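Local coordinates for protein melanophilin (Mus musculus, PDB 2ZET) that links Rab27A on melanosomes to the myosin Va motor as a Rab effector, the piece here being its N-terminal Rab-binding domain with a FYVE-type zinc finger, at residues Q87-S92 with P104-W109; H70-L75 with L93-S98. One frame throughout, in Å; residues are numbered along the deposited sequence.

Contact 1. Residues Q87-S92 with P104-W109; sequences QCLECS and PEEQGW. With ZN (zinc ion), chain G.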
ATOM      1  N   GLN B  87     -19.552   9.761 -23.636  1.00 48.84           N
ATOM      2  CA  GLN B  87     -19.055   8.550 -24.282  1.00 59.60           C
ATOM      3  C   GLN B  87     -17.939   7.919 -23.460  1.00 65.43           C
ATOM      4  O   GLN B  87     -17.064   8.625 -22.956  1.00 73.71           O
ATOM      5  CB  GLN B  87     -18.490   8.870 -25.658  1.00 62.62           C
ATOM      6  CG  GLN B  87     -19.391   8.557 -26.819  1.00 71.58           C
ATOM      7  CD  GLN B  87     -18.665   7.783 -27.906  1.00 75.28           C
ATOM      8  OE1 GLN B  87     -18.308   6.621 -27.710  1.00 84.48           O
ATOM      9  NE2 GLN B  87     -18.432   8.426 -29.051  1.00 74.34           N
ATOM     10  N   CYS B  88     -17.946   6.599 -23.315  1.00 66.82           N
ATOM     11  CA  CYS B  88     -16.862   5.980 -22.566  1.00 71.66           C
ATOM     12  C   CYS B  88     -15.667   5.960 -23.497  1.00 75.65           C
ATOM     13  O   CYS B  88     -15.789   5.530 -24.644  1.00 73.53           O
ATOM     14  CB  CYS B  88     -17.191   4.542 -22.153  1.00 75.84           C
ATOM     15  SG  CYS B  88     -15.901   3.792 -21.088  1.00 65.79           S
ATOM     16  N   LEU B  89     -14.518   6.424 -23.015  1.00 78.23           N
ATOM     17  CA  LEU B  89     -13.329   6.432 -23.853  1.00 81.34           C
ATOM     18  C   LEU B  89     -12.869   5.023 -24.158  1.00 80.15           C
ATOM     19  O   LEU B  89     -12.048   4.821 -25.050  1.00 79.94           O
ATOM     20  CB  LEU B  89     -12.192   7.204 -23.184  1.00 82.31           C
ATOM     21  CG  LEU B  89     -12.379   8.725 -23.138  1.00 95.27           C
ATOM     22  CD1 LEU B  89     -11.064   9.395 -22.731  1.00 84.04           C
ATOM     23  CD2 LEU B  89     -12.839   9.236 -24.513  1.00 93.57           C
ATOM     24  N   GLU B  90     -13.427   4.054 -23.430  1.00 81.19           N
ATOM     25  CA  GLU B  90     -13.063   2.650 -23.578  1.00 80.51           C
ATOM     26  C   GLU B  90     -13.936   1.841 -24.521  1.00 80.74           C
ATOM     27  O   GLU B  90     -13.472   1.401 -25.576  1.00 81.72           O
ATOM     28  CB  GLU B  90     -13.062   1.970 -22.212  1.00 86.75           C
ATOM     29  CG  GLU B  90     -12.535   0.542 -22.215  1.00 91.94           C
ATOM     30  CD  GLU B  90     -11.100   0.440 -22.719  1.00 95.35           C
ATOM     31  OE1 GLU B  90     -10.270   1.308 -22.370  1.00 97.35           O
ATOM     32  OE2 GLU B  90     -10.796  -0.520 -23.458  1.00 97.52           O
ATOM     33  N   CYS B  91     -15.191   1.620 -24.134  1.00 80.05           N
ATOM     34  CA  CYS B  91     -16.103   0.838 -24.963  1.00 79.67           C
ATOM     35  C   CYS B  91     -16.983   1.725 -25.849  1.00 79.07           C
ATOM     36  O   CYS B  91     -17.910   1.249 -26.509  1.00 78.44           O
ATOM     37  CB  CYS B  91     -16.977  -0.051 -24.084  1.00 75.59           C
ATOM     38  SG  CYS B  91     -18.328   0.817 -23.292  1.00 86.96           S
ATOM     39  N   SER B  92     -16.668   3.016 -25.856  1.00 80.52           N
ATOM     40  CA  SER B  92     -17.372   4.025 -26.647  1.00 78.38           C
ATOM     41  C   SER B  92     -18.904   3.996 -26.712  1.00 72.11           C
ATOM     42  O   SER B  92     -19.479   4.314 -27.748  1.00 70.08           O
ATOM     43  CB  SER B  92     -16.800   4.066 -28.072  1.00 80.93           C
ATOM     44  OG  SER B  92     -16.813   2.790 -28.681  1.00 78.00           O
ATOM     45  N   PRO B 104      -8.204   8.447 -14.949  1.00105.53           N
ATOM     46  CA  PRO B 104      -6.819   8.787 -14.622  1.00109.90           C
ATOM     47  C   PRO B 104      -5.975   9.621 -15.569  1.00108.71           C
ATOM     48  O   PRO B 104      -5.423  10.640 -15.161  1.00110.13           O
ATOM     49  CB  PRO B 104      -6.195   7.424 -14.373  1.00116.88           C
ATOM     50  CG  PRO B 104      -7.279   6.731 -13.656  1.00117.14           C
ATOM     51  CD  PRO B 104      -8.507   7.086 -14.466  1.00106.98           C
ATOM     52  N   GLU B 105      -5.854   9.201 -16.822  1.00105.68           N
ATOM     53  CA  GLU B 105      -5.002   9.944 -17.739  1.00110.07           C
ATOM     54  C   GLU B 105      -5.499  10.069 -19.174  1.00108.57           C
ATOM     55  O   GLU B 105      -5.114   9.280 -20.033  1.00113.70           O
ATOM     56  CB  GLU B 105      -3.607   9.312 -17.721  1.00117.16           C
ATOM     57  CG  GLU B 105      -2.948   9.337 -16.334  1.00128.89           C
ATOM     58  CD  GLU B 105      -2.207   8.050 -15.977  1.00134.33           C
ATOM     59  OE1 GLU B 105      -1.235   7.691 -16.683  1.00141.12           O
ATOM     60  OE2 GLU B 105      -2.600   7.399 -14.982  1.00127.83           O
ATOM     61  N   GLU B 106      -6.338  11.077 -19.417  1.00104.49           N
ATOM     62  CA  GLU B 106      -6.912  11.367 -20.735  1.00103.66           C
ATOM     63  C   GLU B 106      -8.145  12.249 -20.633  1.00102.89           C
ATOM     64  O   GLU B 106      -9.027  11.996 -19.821  1.00 96.62           O
ATOM     65  CB  GLU B 106      -7.304  10.085 -21.464  1.00101.22           C
ATOM     66  CG  GLU B 106      -6.242   9.569 -22.406  1.00112.79           C
ATOM     67  CD  GLU B 106      -6.615   8.241 -23.011  1.00115.68           C
ATOM     68  OE1 GLU B 106      -7.664   8.172 -23.686  1.00116.38           O
ATOM     69  OE2 GLU B 106      -5.860   7.269 -22.812  1.00121.35           O
ATOM     70  N   GLN B 107      -8.202  13.287 -21.461  1.00106.74           N
ATOM     71  CA  GLN B 107      -9.344  14.193 -21.464  1.00105.53           C
ATOM     72  C   GLN B 107     -10.570  13.353 -21.822  1.00104.64           C
ATOM     73  O   GLN B 107     -10.710  12.925 -22.964  1.00109.99           O
ATOM     74  CB  GLN B 107      -9.138  15.304 -22.511  1.00106.18           C
ATOM     75  CG  GLN B 107      -8.017  16.318 -22.188  1.00109.66           C
ATOM     76  CD  GLN B 107      -7.599  17.191 -23.386  1.00112.38           C
ATOM     77  OE1 GLN B 107      -8.428  17.832 -24.033  1.00112.57           O
ATOM     78  NE2 GLN B 107      -6.301  17.219 -23.669  1.00110.09           N
ATOM     79  N   GLY B 108     -11.445  13.093 -20.852  1.00 96.71           N
ATOM     80  CA  GLY B 108     -12.627  12.294 -21.140  1.00 90.49           C
ATOM     81  C   GLY B 108     -13.305  11.621 -19.955  1.00 85.22           C
ATOM     82  O   GLY B 108     -13.268  12.138 -18.837  1.00 80.41           O
ATOM     83  N   TRP B 109     -13.948  10.478 -20.208  1.00 78.48           N
ATOM     84  CA  TRP B 109     -14.638   9.730 -19.157  1.00 72.89           C
ATOM     85  C   TRP B 109     -14.641   8.213 -19.391  1.00 72.55           C
ATOM     86  O   TRP B 109     -14.154   7.723 -20.417  1.00 67.30           O
ATOM     87  CB  TRP B 109     -16.089  10.199 -19.033  1.00 65.50           C
ATOM     88  CG  TRP B 109     -16.272  11.674 -19.070  1.00 67.89           C
ATOM     89  CD1 TRP B 109     -16.270  12.476 -20.179  1.00 71.07           C
ATOM     90  CD2 TRP B 109     -16.508  12.538 -17.956  1.00 65.12           C
ATOM     91  NE1 TRP B 109     -16.495  13.784 -19.824  1.00 61.40           N
ATOM     92  CE2 TRP B 109     -16.644  13.852 -18.465  1.00 67.85           C
ATOM     93  CE3 TRP B 109     -16.619  12.332 -16.574  1.00 69.39           C
ATOM     94  CZ2 TRP B 109     -16.885  14.955 -17.640  1.00 72.21           C
ATOM     95  CZ3 TRP B 109     -16.858  13.428 -15.748  1.00 77.37           C
ATOM     96  CH2 TRP B 109     -16.989  14.725 -16.286  1.00 81.87           C
TER
HETATM   97 ZN    ZN G 301     -17.185   1.676 -21.545  1.00 64.24          ZN
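Leu89 lays its CD1 methyl against the bare backbone of Gly108, 3.7 Å from that residue's CA. Gly108 takes backbone angles (phi 159°) largely restricted to glycine, and with no side chain on this residue the methyl can lie directly against its CA. The same CD1 lies 3.6 Å from Gln107 O. Glu106, two residues before Gly108, has a chain extended beyond CG and brings its OE1 to 3.7 Å from this methyl, a van der Waals contact. One backbone hydrogen bond fixes the pairing: Leu89 N donates to Trp109 O at 2.9 Å, nearly straight at 168°. Leu89 CG stands beside its own backbone N (chi1 -72°), which carries the side chain along the same carbonyl, CG lying 3.4 Å from Trp109 O. Cys88, by contrast, turns its CB away from 104-109. Its SG binds the zinc ion at 2.5 Å and accepts a hydrogen bond from Glu90 N at 3.4 Å, an N-H...S arrangement characteristic of zinc knuckles. Cys91 SG is the second ligand from this turn. Nearby, Leu89 also touches His103, and Trp109 makes a cation-pi contact with Arg86. The contact thus joins the knuckle between strands 86-87 and 94-95 to the loop leading from strand 100-101 into strand 110-111, and the zinc site is completed by Cys111 of that last strand and Cys114 of helix 112-124.

Contact 2. Residues H70-L75 with L93-S98; sequences HCARCL and LFVCKS. With ZN (zinc ion), chain H.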
ATOM      1  N   HIS B  70     -31.094   5.741 -24.663  1.00 59.75           N
ATOM      2  CA  HIS B  70     -31.041   5.360 -23.259  1.00 57.89           C
ATOM      3  C   HIS B  70     -29.619   5.138 -22.742  1.00 58.27           C
ATOM      4  O   HIS B  70     -28.769   4.614 -23.468  1.00 67.52           O
ATOM      5  CB  HIS B  70     -31.858   4.080 -23.073  1.00 50.92           C
ATOM      6  CG  HIS B  70     -33.302   4.228 -23.431  1.00 51.04           C
ATOM      7  ND1 HIS B  70     -34.291   4.390 -22.486  1.00 50.75           N
ATOM      8  CD2 HIS B  70     -33.921   4.274 -24.632  1.00 51.55           C
ATOM      9  CE1 HIS B  70     -35.457   4.529 -23.089  1.00 48.59           C
ATOM     10  NE2 HIS B  70     -35.261   4.465 -24.393  1.00 43.21           N
ATOM     11  N   CYS B  71     -29.355   5.535 -21.494  1.00 55.35           N
ATOM     12  CA  CYS B  71     -28.034   5.322 -20.888  1.00 59.53           C
ATOM     13  C   CYS B  71     -27.715   3.825 -20.911  1.00 60.55           C
ATOM     14  O   CYS B  71     -28.569   2.995 -20.573  1.00 58.53           O
ATOM     15  CB  CYS B  71     -27.994   5.805 -19.433  1.00 52.76           C
ATOM     16  SG  CYS B  71     -26.446   5.384 -18.577  1.00 50.12           S
ATOM     17  N   ALA B  72     -26.487   3.493 -21.299  1.00 58.19           N
ATOM     18  CA  ALA B  72     -26.050   2.102 -21.389  1.00 62.63           C
ATOM     19  C   ALA B  72     -25.998   1.373 -20.042  1.00 62.05           C
ATOM     20  O   ALA B  72     -26.009   0.144 -19.989  1.00 63.90           O
ATOM     21  CB  ALA B  72     -24.679   2.042 -22.069  1.00 52.25           C
ATOM     22  N   ARG B  73     -25.966   2.134 -18.957  1.00 63.89           N
ATOM     23  CA  ARG B  73     -25.878   1.561 -17.629  1.00 61.38           C
ATOM     24  C   ARG B  73     -27.214   1.520 -16.895  1.00 61.28           C
ATOM     25  O   ARG B  73     -27.680   0.448 -16.550  1.00 73.46           O
ATOM     26  CB  ARG B  73     -24.864   2.357 -16.819  1.00 74.37           C
ATOM     27  CG  ARG B  73     -24.117   1.578 -15.754  1.00 78.94           C
ATOM     28  CD  ARG B  73     -25.045   0.971 -14.740  1.00 85.57           C
ATOM     29  NE  ARG B  73     -24.404   0.866 -13.438  1.00 89.66           N
ATOM     30  CZ  ARG B  73     -24.930   0.225 -12.401  1.00 96.37           C
ATOM     31  NH1 ARG B  73     -26.116  -0.383 -12.515  1.00 78.20           N
ATOM     32  NH2 ARG B  73     -24.268   0.205 -11.246  1.00 98.83           N
ATOM     33  N   CYS B  74     -27.828   2.675 -16.649  1.00 60.52           N
ATOM     34  CA  CYS B  74     -29.104   2.712 -15.938  1.00 55.63           C
ATOM     35  C   CYS B  74     -30.337   2.620 -16.841  1.00 53.58           C
ATOM     36  O   CYS B  74     -31.458   2.487 -16.359  1.00 48.75           O
ATOM     37  CB  CYS B  74     -29.191   3.964 -15.046  1.00 57.71           C
ATOM     38  SG  CYS B  74     -29.344   5.596 -15.856  1.00 65.51           S
ATOM     39  N   LEU B  75     -30.130   2.693 -18.149  1.00 54.99           N
ATOM     40  CA  LEU B  75     -31.224   2.592 -19.104  1.00 53.35           C
ATOM     41  C   LEU B  75     -32.249   3.705 -19.044  1.00 50.77           C
ATOM     42  O   LEU B  75     -33.199   3.712 -19.809  1.00 49.99           O
ATOM     43  CB  LEU B  75     -31.942   1.260 -18.941  1.00 60.76           C
ATOM     44  CG  LEU B  75     -31.059   0.013 -19.051  1.00 65.10           C
ATOM     45  CD1 LEU B  75     -31.942  -1.211 -18.923  1.00 70.98           C
ATOM     46  CD2 LEU B  75     -30.307  -0.008 -20.376  1.00 64.61           C
ATOM     47  N   LEU B  93     -19.557   3.618 -25.614  1.00 70.86           N
ATOM     48  CA  LEU B  93     -21.021   3.633 -25.553  1.00 69.32           C
ATOM     49  C   LEU B  93     -21.347   4.878 -24.739  1.00 67.89           C
ATOM     50  O   LEU B  93     -20.462   5.446 -24.103  1.00 71.35           O
ATOM     51  CB  LEU B  93     -21.579   2.402 -24.839  1.00 61.34           C
ATOM     52  CG  LEU B  93     -21.480   1.052 -25.556  1.00 68.31           C
ATOM     53  CD1 LEU B  93     -22.376   0.031 -24.854  1.00 60.48           C
ATOM     54  CD2 LEU B  93     -21.905   1.207 -27.007  1.00 71.06           C
ATOM     55  N   PHE B  94     -22.597   5.312 -24.743  1.00 60.54           N
ATOM     56  CA  PHE B  94     -22.931   6.500 -23.979  1.00 59.20           C
ATOM     57  C   PHE B  94     -23.611   6.158 -22.683  1.00 53.70           C
ATOM     58  O   PHE B  94     -24.306   5.156 -22.583  1.00 59.51           O
ATOM     59  CB  PHE B  94     -23.830   7.436 -24.781  1.00 66.26           C
ATOM     60  CG  PHE B  94     -23.238   7.876 -26.080  1.00 73.48           C
ATOM     61  CD1 PHE B  94     -23.090   6.974 -27.134  1.00 79.83           C
ATOM     62  CD2 PHE B  94     -22.833   9.193 -26.258  1.00 78.19           C
ATOM     63  CE1 PHE B  94     -22.552   7.377 -28.353  1.00 79.23           C
ATOM     64  CE2 PHE B  94     -22.291   9.610 -27.472  1.00 85.50           C
ATOM     65  CZ  PHE B  94     -22.150   8.697 -28.522  1.00 87.29           C
ATOM     66  N   VAL B  95     -23.408   7.013 -21.692  1.00 47.45           N
ATOM     67  CA  VAL B  95     -23.995   6.833 -20.380  1.00 55.95           C
ATOM     68  C   VAL B  95     -24.195   8.203 -19.746  1.00 58.66           C
ATOM     69  O   VAL B  95     -23.563   9.180 -20.156  1.00 61.31           O
ATOM     70  CB  VAL B  95     -23.077   6.005 -19.478  1.00 57.38           C
ATOM     71  CG1 VAL B  95     -22.770   4.685 -20.132  1.00 52.86           C
ATOM     72  CG2 VAL B  95     -21.798   6.757 -19.228  1.00 54.75           C
ATOM     73  N   CYS B  96     -25.063   8.275 -18.740  1.00 54.75           N
ATOM     74  CA  CYS B  96     -25.325   9.542 -18.078  1.00 53.30           C
ATOM     75  C   CYS B  96     -24.177   9.901 -17.152  1.00 55.77           C
ATOM     76  O   CYS B  96     -23.300   9.081 -16.889  1.00 49.95           O
ATOM     77  CB  CYS B  96     -26.651   9.494 -17.295  1.00 52.21           C
ATOM     78  SG  CYS B  96     -26.704   8.568 -15.722  1.00 55.90           S
ATOM     79  N   LYS B  97     -24.186  11.140 -16.674  1.00 59.13           N
ATOM     80  CA  LYS B  97     -23.154  11.618 -15.764  1.00 63.47           C
ATOM     81  C   LYS B  97     -23.039  10.694 -14.552  1.00 65.42           C
ATOM     82  O   LYS B  97     -21.945  10.287 -14.159  1.00 71.97           O
ATOM     83  CB  LYS B  97     -23.490  13.042 -15.294  1.00 65.90           C
ATOM     84  CG  LYS B  97     -22.488  13.653 -14.296  1.00 73.57           C
ATOM     85  CD  LYS B  97     -22.931  15.029 -13.781  1.00 69.04           C
ATOM     86  CE  LYS B  97     -22.045  15.503 -12.630  1.00 72.42           C
ATOM     87  NZ  LYS B  97     -22.478  16.824 -12.082  1.00 77.54           N
ATOM     88  N   SER B  98     -24.181  10.358 -13.971  1.00 65.59           N
ATOM     89  CA  SER B  98     -24.217   9.509 -12.788  1.00 63.78           C
ATOM     90  C   SER B  98     -23.580   8.137 -12.969  1.00 58.15           C
ATOM     91  O   SER B  98     -23.103   7.547 -12.009  1.00 65.63           O
ATOM     92  CB  SER B  98     -25.665   9.337 -12.337  1.00 68.22           C
ATOM     93  OG  SER B  98     -26.391  10.547 -12.515  1.00 80.13           O
TER
HETATM   94 ZN    ZN H 302     -27.168   6.177 -16.443  1.00 61.16          ZN
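Cys71 SG is gripped from both segments: it binds the zinc ion at 2.4 Å and accepts a hydrogen bond from Cys96 N across the contact at 3.2 Å, with an angle of 158° at the hydrogen. From its own turn Arg73 N donates to it at 3.3 Å, and Cys74 N adds a weak bond at 3.6 Å. Such N-H groups around a cysteine sulfur are characteristic of a zinc knuckle, and would probably offset part of the negative charge of a zinc-bound thiolate. SG lies anti to the backbone N of Cys71 (chi1 173°), a rotation that swings it towards both the metal and the backbone of Val95-Cys96. Cys74 and Cys96 supply the next two ligands, each holding its sulfur between backbone N and carbonyl carbon, and Cys99 completes the four-cysteine site. Beside the metal, the backbone is tied by Ala72 N to Phe94 O at 3.0 Å, the donor lying in the carbonyl plane. Ala72 CB then points into 93-98, 3.8 Å from Val95 CG1 and 4.1 Å from Leu93 CD1, a small apolar patch between the two zinc sites. The two ends of 70-75 are tied by His70 ND1, which meets Leu75 O in the plane of its ring at 3.0 Å. Val95 pairs through its backbone with Arg86, so strand 94-95 carries strand 86-87 as well as the knuckle; Asn67 holds Phe94 N, and Leu75 packs on helix 19-60 at Lys56 and Leu60.

In the fold
From the N terminus, helix 19-60 leads into the first knuckle, 70-75, whose partner, 93-98, follows after 17 intervening residues; contact 2 therefore closes a loop that contains strand 86-87 and the second knuckle. That knuckle, 87-92, in turn meets 104-109 in contact 1, beyond strand 94-95 and strand 100-101. The two contacts cross, their segments alternating along the chain, and this interleaving matches the cross-braced ligand order of FYVE-type fingers, each zinc taking alternate cysteine pairs. The centres of contacts 1 and 2 lie about 14 Å apart. The contacts meet directly where Cys88 N probably hydrogen-bonds Leu93 O and Gln87 packs on Phe94, joining the finger's two zinc sites.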